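Local atomic coordinates of nicotinate phosphoribosyltransferase (Porphyromonas gingivalis, PDB entry 2IM5), a protein that probably catalyses the ATP-dependent synthesis of nicotinate D-ribonucleotide from nicotinate and phosphoribosyl diphosphate, a step of NAD(+) biosynthesis. Residues 233-247 with 261-273. Numbering follows the deposited sequence.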
ATOM      1  N   MET A 233       6.371  13.516  -7.801  1.00 12.31           N
ATOM      2  CA  MET A 233       7.231  12.740  -8.693  1.00 14.03           C
ATOM      3  C   MET A 233       8.678  13.270  -8.670  1.00 15.03           C
ATOM      4  O   MET A 233       9.624  12.485  -8.629  1.00 13.36           O
ATOM      5  CB  MET A 233       6.689  12.759 -10.136  1.00 13.92           C
ATOM      6  CG  MET A 233       5.436  11.897 -10.368  1.00 16.78           C
ATOM      7  SD  MET A 233       4.912  11.813 -12.115  1.00 11.49           S
ATOM      8  CE  MET A 233       5.133  10.222 -12.424  1.00 20.62           C
ATOM      9  N   GLU A 234       8.847  14.593  -8.699  1.00 14.68           N
ATOM     10  CA  GLU A 234      10.186  15.180  -8.667  1.00 17.64           C
ATOM     11  C   GLU A 234      10.904  14.810  -7.371  1.00 18.34           C
ATOM     12  O   GLU A 234      12.097  14.505  -7.387  1.00 17.91           O
ATOM     13  CB  GLU A 234      10.122  16.707  -8.797  1.00 20.65           C
ATOM     14  CG  GLU A 234       9.821  17.197 -10.204  1.00 25.05           C
ATOM     15  CD  GLU A 234      11.030  17.085 -11.128  1.00 28.97           C
ATOM     16  OE1 GLU A 234      11.917  17.964 -11.058  1.00 31.09           O
ATOM     17  OE2 GLU A 234      11.103  16.118 -11.913  1.00 27.78           O
ATOM     18  N   ASP A 235      10.179  14.833  -6.253  1.00 17.32           N
ATOM     19  CA  ASP A 235      10.782  14.480  -4.975  1.00 17.05           C
ATOM     20  C   ASP A 235      11.123  12.995  -4.925  1.00 17.09           C
ATOM     21  O   ASP A 235      12.146  12.607  -4.363  1.00 16.73           O
ATOM     22  CB  ASP A 235       9.850  14.859  -3.812  1.00 18.21           C
ATOM     23  CG  ASP A 235       9.785  16.368  -3.588  1.00 20.80           C
ATOM     24  OD1 ASP A 235      10.614  17.091  -4.183  1.00 22.55           O
ATOM     25  OD2 ASP A 235       8.922  16.841  -2.818  1.00 18.99           O
ATOM     26  N   TRP A 236      10.274  12.160  -5.521  1.00 16.49           N
ATOM     27  CA  TRP A 236      10.533  10.724  -5.531  1.00 15.24           C
ATOM     28  C   TRP A 236      11.814  10.440  -6.323  1.00 15.50           C
ATOM     29  O   TRP A 236      12.621   9.574  -5.954  1.00 14.17           O
ATOM     30  CB  TRP A 236       9.348   9.980  -6.150  1.00 15.22           C
ATOM     31  CG  TRP A 236       9.400   8.491  -5.963  1.00 15.58           C
ATOM     32  CD1 TRP A 236       9.741   7.562  -6.896  1.00 16.77           C
ATOM     33  CD2 TRP A 236       9.075   7.761  -4.770  1.00 16.71           C
ATOM     34  NE1 TRP A 236       9.650   6.294  -6.365  1.00 17.17           N
ATOM     35  CE2 TRP A 236       9.241   6.387  -5.062  1.00 16.21           C
ATOM     36  CE3 TRP A 236       8.660   8.134  -3.484  1.00 16.73           C
ATOM     37  CZ2 TRP A 236       9.005   5.385  -4.118  1.00 16.72           C
ATOM     38  CZ3 TRP A 236       8.423   7.135  -2.541  1.00 17.63           C
ATOM     39  CH2 TRP A 236       8.595   5.777  -2.863  1.00 16.46           C
ATOM     40  N   ILE A 237      11.996  11.172  -7.413  1.00 14.61           N
ATOM     41  CA  ILE A 237      13.182  11.017  -8.245  1.00 15.72           C
ATOM     42  C   ILE A 237      14.412  11.496  -7.477  1.00 16.15           C
ATOM     43  O   ILE A 237      15.491  10.895  -7.562  1.00 16.01           O
ATOM     44  CB  ILE A 237      13.045  11.828  -9.547  1.00 17.03           C
ATOM     45  CG1 ILE A 237      11.937  11.218 -10.410  1.00 17.35           C
ATOM     46  CG2 ILE A 237      14.378  11.855 -10.298  1.00 15.66           C
ATOM     47  CD1 ILE A 237      11.483  12.118 -11.537  1.00 16.75           C
ATOM     48  N   ASN A 238      14.255  12.578  -6.721  1.00 15.07           N
ATOM     49  CA  ASN A 238      15.371  13.087  -5.927  1.00 15.72           C
ATOM     50  C   ASN A 238      15.812  12.021  -4.936  1.00 16.86           C
ATOM     51  O   ASN A 238      17.002  11.831  -4.697  1.00 19.84           O
ATOM     52  CB  ASN A 238      14.958  14.348  -5.164  1.00 13.84           C
ATOM     53  CG  ASN A 238      16.027  14.820  -4.175  1.00 16.73           C
ATOM     54  OD1 ASN A 238      16.214  14.235  -3.100  1.00 14.24           O
ATOM     55  ND2 ASN A 238      16.740  15.879  -4.545  1.00 14.98           N
ATOM     56  N   VAL A 239      14.846  11.312  -4.368  1.00 15.99           N
ATOM     57  CA  VAL A 239      15.163  10.288  -3.393  1.00 15.24           C
ATOM     58  C   VAL A 239      15.718   8.997  -3.994  1.00 16.60           C
ATOM     59  O   VAL A 239      16.720   8.469  -3.513  1.00 15.17           O
ATOM     60  CB  VAL A 239      13.911   9.940  -2.539  1.00 15.49           C
ATOM     61  CG1 VAL A 239      14.230   8.817  -1.552  1.00 13.09           C
ATOM     62  CG2 VAL A 239      13.420  11.187  -1.796  1.00  9.93           C
ATOM     63  N   TYR A 240      15.091   8.501  -5.056  1.00 16.89           N
ATOM     64  CA  TYR A 240      15.507   7.225  -5.623  1.00 17.85           C
ATOM     65  C   TYR A 240      16.203   7.217  -6.970  1.00 20.35           C
ATOM     66  O   TYR A 240      16.505   6.152  -7.500  1.00 18.91           O
ATOM     67  CB  TYR A 240      14.299   6.275  -5.629  1.00 16.04           C
ATOM     68  CG  TYR A 240      13.867   5.923  -4.218  1.00 13.49           C
ATOM     69  CD1 TYR A 240      14.707   5.193  -3.381  1.00 10.82           C
ATOM     70  CD2 TYR A 240      12.656   6.380  -3.696  1.00 11.11           C
ATOM     71  CE1 TYR A 240      14.358   4.930  -2.065  1.00  8.91           C
ATOM     72  CE2 TYR A 240      12.300   6.119  -2.375  1.00  9.38           C
ATOM     73  CZ  TYR A 240      13.160   5.394  -1.570  1.00  6.86           C
ATOM     74  OH  TYR A 240      12.835   5.120  -0.269  1.00 10.98           O
ATOM     75  N   ASP A 241      16.461   8.405  -7.509  1.00 24.00           N
ATOM     76  CA  ASP A 241      17.171   8.564  -8.778  1.00 28.26           C
ATOM     77  C   ASP A 241      16.725   7.658  -9.914  1.00 27.30           C
ATOM     78  O   ASP A 241      17.563   7.149 -10.651  1.00 28.52           O
ATOM     79  CB  ASP A 241      18.669   8.347  -8.562  1.00 32.74           C
ATOM     80  CG  ASP A 241      19.185   9.028  -7.309  1.00 38.48           C
ATOM     81  OD1 ASP A 241      18.967  10.254  -7.161  1.00 42.39           O
ATOM     82  OD2 ASP A 241      19.818   8.336  -6.474  1.00 42.07           O
ATOM     83  N   GLY A 242      15.423   7.455 -10.065  1.00 27.25           N
ATOM     84  CA  GLY A 242      14.958   6.599 -11.140  1.00 25.73           C
ATOM     85  C   GLY A 242      14.538   5.205 -10.715  1.00 24.96           C
ATOM     86  O   GLY A 242      13.848   4.525 -11.468  1.00 23.97           O
ATOM     87  N   ASP A 243      14.962   4.754  -9.537  1.00 24.66           N
ATOM     88  CA  ASP A 243      14.544   3.432  -9.060  1.00 24.84           C
ATOM     89  C   ASP A 243      13.088   3.541  -8.603  1.00 22.74           C
ATOM     90  O   ASP A 243      12.580   4.644  -8.416  1.00 22.41           O
ATOM     91  CB  ASP A 243      15.414   2.964  -7.885  1.00 27.70           C
ATOM     92  CG  ASP A 243      16.727   2.350  -8.338  1.00 31.96           C
ATOM     93  OD1 ASP A 243      16.717   1.609  -9.346  1.00 32.41           O
ATOM     94  OD2 ASP A 243      17.770   2.589  -7.686  1.00 33.62           O
ATOM     95  N   LEU A 244      12.422   2.405  -8.434  1.00 22.54           N
ATOM     96  CA  LEU A 244      11.028   2.398  -7.988  1.00 22.44           C
ATOM     97  C   LEU A 244      10.204   3.345  -8.868  1.00 22.31           C
ATOM     98  O   LEU A 244       9.396   4.132  -8.371  1.00 19.75           O
ATOM     99  CB  LEU A 244      10.954   2.849  -6.520  1.00 21.65           C
ATOM    100  CG  LEU A 244      11.959   2.172  -5.577  1.00 24.18           C
ATOM    101  CD1 LEU A 244      11.806   2.724  -4.163  1.00 22.53           C
ATOM    102  CD2 LEU A 244      11.742   0.658  -5.593  1.00 23.33           C
ATOM    103  N   GLY A 245      10.418   3.246 -10.179  1.00 21.47           N
ATOM    104  CA  GLY A 245       9.741   4.108 -11.134  1.00 21.58           C
ATOM    105  C   GLY A 245       8.292   3.853 -11.525  1.00 20.47           C
ATOM    106  O   GLY A 245       7.966   3.897 -12.703  1.00 22.51           O
ATOM    107  N   THR A 246       7.423   3.592 -10.560  1.00 20.55           N
ATOM    108  CA  THR A 246       6.007   3.377 -10.854  1.00 20.49           C
ATOM    109  C   THR A 246       5.245   4.508 -10.192  1.00 20.48           C
ATOM    110  O   THR A 246       5.575   4.906  -9.078  1.00 20.27           O
ATOM    111  CB  THR A 246       5.494   2.049 -10.279  1.00 21.56           C
ATOM    112  OG1 THR A 246       6.217   0.966 -10.869  1.00 21.99           O
ATOM    113  CG2 THR A 246       4.010   1.872 -10.578  1.00 18.63           C
ATOM    114  N   VAL A 247       4.239   5.047 -10.865  1.00 20.45           N
ATOM    115  CA  VAL A 247       3.487   6.135 -10.269  1.00 20.28           C
ATOM    116  C   VAL A 247       1.978   5.905 -10.235  1.00 20.74           C
ATOM    117  O   VAL A 247       1.395   5.360 -11.175  1.00 20.17           O
ATOM    118  CB  VAL A 247       3.792   7.472 -10.990  1.00 21.88           C
ATOM    119  CG1 VAL A 247       3.363   7.393 -12.444  1.00 22.74           C
ATOM    120  CG2 VAL A 247       3.087   8.630 -10.271  1.00 23.10           C
ATOM    121  N   PHE A 261       0.589  15.387 -16.860  1.00 25.31           N
ATOM    122  CA  PHE A 261       1.720  14.465 -16.966  1.00 22.99           C
ATOM    123  C   PHE A 261       2.742  15.040 -17.946  1.00 22.02           C
ATOM    124  O   PHE A 261       2.463  15.176 -19.131  1.00 21.58           O
ATOM    125  CB  PHE A 261       1.206  13.103 -17.449  1.00 21.25           C
ATOM    126  CG  PHE A 261       2.142  11.958 -17.192  1.00 21.13           C
ATOM    127  CD1 PHE A 261       3.080  12.014 -16.172  1.00 18.96           C
ATOM    128  CD2 PHE A 261       2.024  10.779 -17.928  1.00 20.70           C
ATOM    129  CE1 PHE A 261       3.884  10.919 -15.881  1.00 21.17           C
ATOM    130  CE2 PHE A 261       2.824   9.679 -17.644  1.00 20.53           C
ATOM    131  CZ  PHE A 261       3.755   9.747 -16.618  1.00 20.20           C
ATOM    132  N   SER A 262       3.924  15.382 -17.450  1.00 21.63           N
ATOM    133  CA  SER A 262       4.948  15.968 -18.308  1.00 24.44           C
ATOM    134  C   SER A 262       5.691  14.921 -19.125  1.00 23.46           C
ATOM    135  O   SER A 262       5.802  13.767 -18.723  1.00 25.35           O
ATOM    136  CB  SER A 262       5.959  16.757 -17.472  1.00 24.92           C
ATOM    137  OG  SER A 262       6.844  15.879 -16.791  1.00 26.60           O
ATOM    138  N   LYS A 263       6.201  15.335 -20.275  1.00 23.21           N
ATOM    139  CA  LYS A 263       6.944  14.437 -21.150  1.00 23.21           C
ATOM    140  C   LYS A 263       8.136  13.825 -20.414  1.00 21.75           C
ATOM    141  O   LYS A 263       8.425  12.641 -20.562  1.00 20.18           O
ATOM    142  CB  LYS A 263       7.438  15.195 -22.384  1.00 25.18           C
ATOM    143  CG  LYS A 263       8.095  14.305 -23.423  1.00 28.23           C
ATOM    144  CD  LYS A 263       8.463  15.087 -24.673  1.00 32.33           C
ATOM    145  CE  LYS A 263       9.190  14.200 -25.681  1.00 34.07           C
ATOM    146  NZ  LYS A 263       8.341  13.077 -26.177  1.00 34.41           N
ATOM    147  N   LYS A 264       8.826  14.646 -19.627  1.00 20.46           N
ATOM    148  CA  LYS A 264       9.984  14.191 -18.864  1.00 21.67           C
ATOM    149  C   LYS A 264       9.644  13.022 -17.938  1.00 20.41           C
ATOM    150  O   LYS A 264      10.338  11.999 -17.923  1.00 20.43           O
ATOM    151  CB  LYS A 264      10.546  15.348 -18.043  1.00 24.68           C
ATOM    152  CG  LYS A 264      11.753  14.988 -17.215  1.00 30.80           C
ATOM    153  CD  LYS A 264      12.319  16.218 -16.495  1.00 34.76           C
ATOM    154  CE  LYS A 264      11.317  16.822 -15.529  1.00 36.59           C
ATOM    155  NZ  LYS A 264      11.859  18.065 -14.897  1.00 41.27           N
ATOM    156  N   HIS A 265       8.577  13.180 -17.163  1.00 17.72           N
ATOM    157  CA  HIS A 265       8.153  12.131 -16.249  1.00 17.67           C
ATOM    158  C   HIS A 265       7.603  10.916 -16.995  1.00 16.42           C
ATOM    159  O   HIS A 265       7.849   9.776 -16.604  1.00 14.85           O
ATOM    160  CB  HIS A 265       7.117  12.690 -15.274  1.00 17.33           C
ATOM    161  CG  HIS A 265       7.697  13.644 -14.279  1.00 16.99           C
ATOM    162  ND1 HIS A 265       6.931  14.543 -13.571  1.00 16.68           N
ATOM    163  CD2 HIS A 265       8.977  13.844 -13.882  1.00 16.21           C
ATOM    164  CE1 HIS A 265       7.715  15.259 -12.782  1.00 17.88           C
ATOM    165  NE2 HIS A 265       8.961  14.854 -12.954  1.00 16.69           N
ATOM    166  N   ALA A 266       6.860  11.164 -18.067  1.00 16.19           N
ATOM    167  CA  ALA A 266       6.310  10.070 -18.853  1.00 19.08           C
ATOM    168  C   ALA A 266       7.454   9.214 -19.411  1.00 19.63           C
ATOM    169  O   ALA A 266       7.356   7.992 -19.464  1.00 21.43           O
ATOM    170  CB  ALA A 266       5.457  10.615 -19.994  1.00 18.43           C
ATOM    171  N   MET A 267       8.539   9.865 -19.814  1.00 19.46           N
ATOM    172  CA  MET A 267       9.691   9.157 -20.370  1.00 21.14           C
ATOM    173  C   MET A 267      10.519   8.446 -19.307  1.00 21.79           C
ATOM    174  O   MET A 267      10.996   7.330 -19.523  1.00 21.21           O
ATOM    175  CB  MET A 267      10.597  10.127 -21.131  1.00 19.97           C
ATOM    176  CG  MET A 267       9.992  10.688 -22.417  1.00 23.20           C
ATOM    177  SD  MET A 267      11.121  11.856 -23.172  1.00 21.75           S
ATOM    178  CE  MET A 267      10.898  13.182 -22.160  1.00 27.50           C
ATOM    179  N   LEU A 268      10.679   9.089 -18.154  1.00 21.10           N
ATOM    180  CA  LEU A 268      11.468   8.524 -17.065  1.00 21.89           C
ATOM    181  C   LEU A 268      10.809   7.366 -16.304  1.00 22.94           C
ATOM    182  O   LEU A 268      11.447   6.340 -16.065  1.00 22.92           O
ATOM    183  CB  LEU A 268      11.853   9.635 -16.085  1.00 22.97           C
ATOM    184  CG  LEU A 268      12.653   9.259 -14.839  1.00 24.93           C
ATOM    185  CD1 LEU A 268      13.904   8.488 -15.221  1.00 24.20           C
ATOM    186  CD2 LEU A 268      13.028  10.534 -14.100  1.00 25.96           C
ATOM    187  N   PHE A 269       9.552   7.529 -15.896  1.00 23.16           N
ATOM    188  CA  PHE A 269       8.860   6.458 -15.181  1.00 22.43           C
ATOM    189  C   PHE A 269       8.570   5.328 -16.158  1.00 21.63           C
ATOM    190  O   PHE A 269       8.184   5.568 -17.303  1.00 20.57           O
ATOM    191  CB  PHE A 269       7.569   6.987 -14.563  1.00 23.21           C
ATOM    192  CG  PHE A 269       7.798   7.833 -13.347  1.00 25.66           C
ATOM    193  CD1 PHE A 269       7.846   7.256 -12.085  1.00 28.13           C
ATOM    194  CD2 PHE A 269       8.028   9.200 -13.466  1.00 25.13           C
ATOM    195  CE1 PHE A 269       8.125   8.032 -10.947  1.00 30.03           C
ATOM    196  CE2 PHE A 269       8.309   9.982 -12.345  1.00 27.09           C
ATOM    197  CZ  PHE A 269       8.359   9.400 -11.081  1.00 28.21           C
ATOM    198  N   THR A 270       8.772   4.096 -15.709  1.00 21.73           N
ATOM    199  CA  THR A 270       8.552   2.934 -16.569  1.00 21.46           C
ATOM    200  C   THR A 270       7.129   2.427 -16.510  1.00 19.98           C
ATOM    201  O   THR A 270       6.695   1.702 -17.398  1.00 19.67           O
ATOM    202  CB  THR A 270       9.460   1.754 -16.178  1.00 21.40           C
ATOM    203  OG1 THR A 270       9.200   1.389 -14.818  1.00 23.77           O
ATOM    204  CG2 THR A 270      10.927   2.126 -16.332  1.00 22.41           C
ATOM    205  N   SER A 271       6.397   2.807 -15.473  1.00 20.07           N
ATOM    206  CA  SER A 271       5.038   2.319 -15.351  1.00 21.35           C
ATOM    207  C   SER A 271       4.077   3.162 -14.526  1.00 21.99           C
ATOM    208  O   SER A 271       4.479   4.032 -13.748  1.00 22.87           O
ATOM    209  CB  SER A 271       5.078   0.899 -14.782  1.00 21.65           C
ATOM    210  OG  SER A 271       5.857   0.876 -13.599  1.00 22.40           O
ATOM    211  N   LEU A 272       2.794   2.875 -14.718  1.00 21.01           N
ATOM    212  CA  LEU A 272       1.722   3.551 -14.009  1.00 21.69           C
ATOM    213  C   LEU A 272       1.006   2.481 -13.208  1.00 21.87           C
ATOM    214  O   LEU A 272       1.082   1.296 -13.529  1.00 22.21           O
ATOM    215  CB  LEU A 272       0.728   4.167 -14.994  1.00 20.09           C
ATOM    216  CG  LEU A 272       1.295   5.055 -16.101  1.00 21.67           C
ATOM    217  CD1 LEU A 272       0.176   5.418 -17.079  1.00 21.05           C
ATOM    218  CD2 LEU A 272       1.927   6.308 -15.498  1.00 21.07           C
ATOM    219  N   ARG A 273       0.318   2.891 -12.159  1.00 20.56           N
ATOM    220  CA  ARG A 273      -0.419   1.932 -11.376  1.00 22.00           C
ATOM    221  C   ARG A 273      -1.907   2.261 -11.406  1.00 21.54           C
ATOM    222  O   ARG A 273      -2.303   3.388 -11.129  1.00 21.02           O
ATOM    223  CB  ARG A 273       0.079   1.912  -9.933  1.00 23.06           C
ATOM    224  CG  ARG A 273      -0.708   0.963  -9.075  1.00 24.82           C
ATOM    225  CD  ARG A 273      -0.076   0.786  -7.718  1.00 28.83           C
ATOM    226  NE  ARG A 273      -0.998   0.110  -6.820  1.00 32.35           N
ATOM    227  CZ  ARG A 273      -0.756  -0.111  -5.535  1.00 34.62           C
ATOM    228  NH1 ARG A 273       0.391   0.290  -5.000  1.00 35.43           N
ATOM    229  NH2 ARG A 273      -1.670  -0.715  -4.784  1.00 35.68           N
TER
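With CG of Met-233 and of His-265 each set beside its own backbone N (chi1 -73° and -71°), the thioether chain of Met-233 is sent toward Phe-269 and the imidazole is turned toward helix 228-240. The CB of Met-233 lies over one face of that imidazole, 4.0 Å from the His-265 ring centroid. Further out, CG of Met-233 packs near Phe-269 CZ (3.9 Å), and the sulfur makes oblique Met-aromatic contacts with Phe-269 and Phe-261. The imidazole edge is gripped as well: His-265 NE2 donates almost straight to Glu-234 OE2 (2.7 Å), on the anti side and 23° out of the carboxylate plane, and Lys-264 adds a long salt bridge. Ile-237 CD1 and Leu-268 CD2 meet tip to tip, tightly, at 3.4 Å. Both segments lead from a helix into neighbouring strands of the parallel sheet, in a region of the TIM-barrel clan, with 246-248 outermost. Val-247 N donates to Ser-271 O (3.1 Å), Arg-273 N to Val-247 O (2.9 Å). On one sheet face the Thr-246 hydroxyl donates to Ser-271 OG (2.8 Å); on the other, Val-247 CG1 lies alongside Leu-272 CD2 (3.5 Å). Beyond the pairing, the guanidinium of Arg-273 is held by Ser-305 and Thr-210.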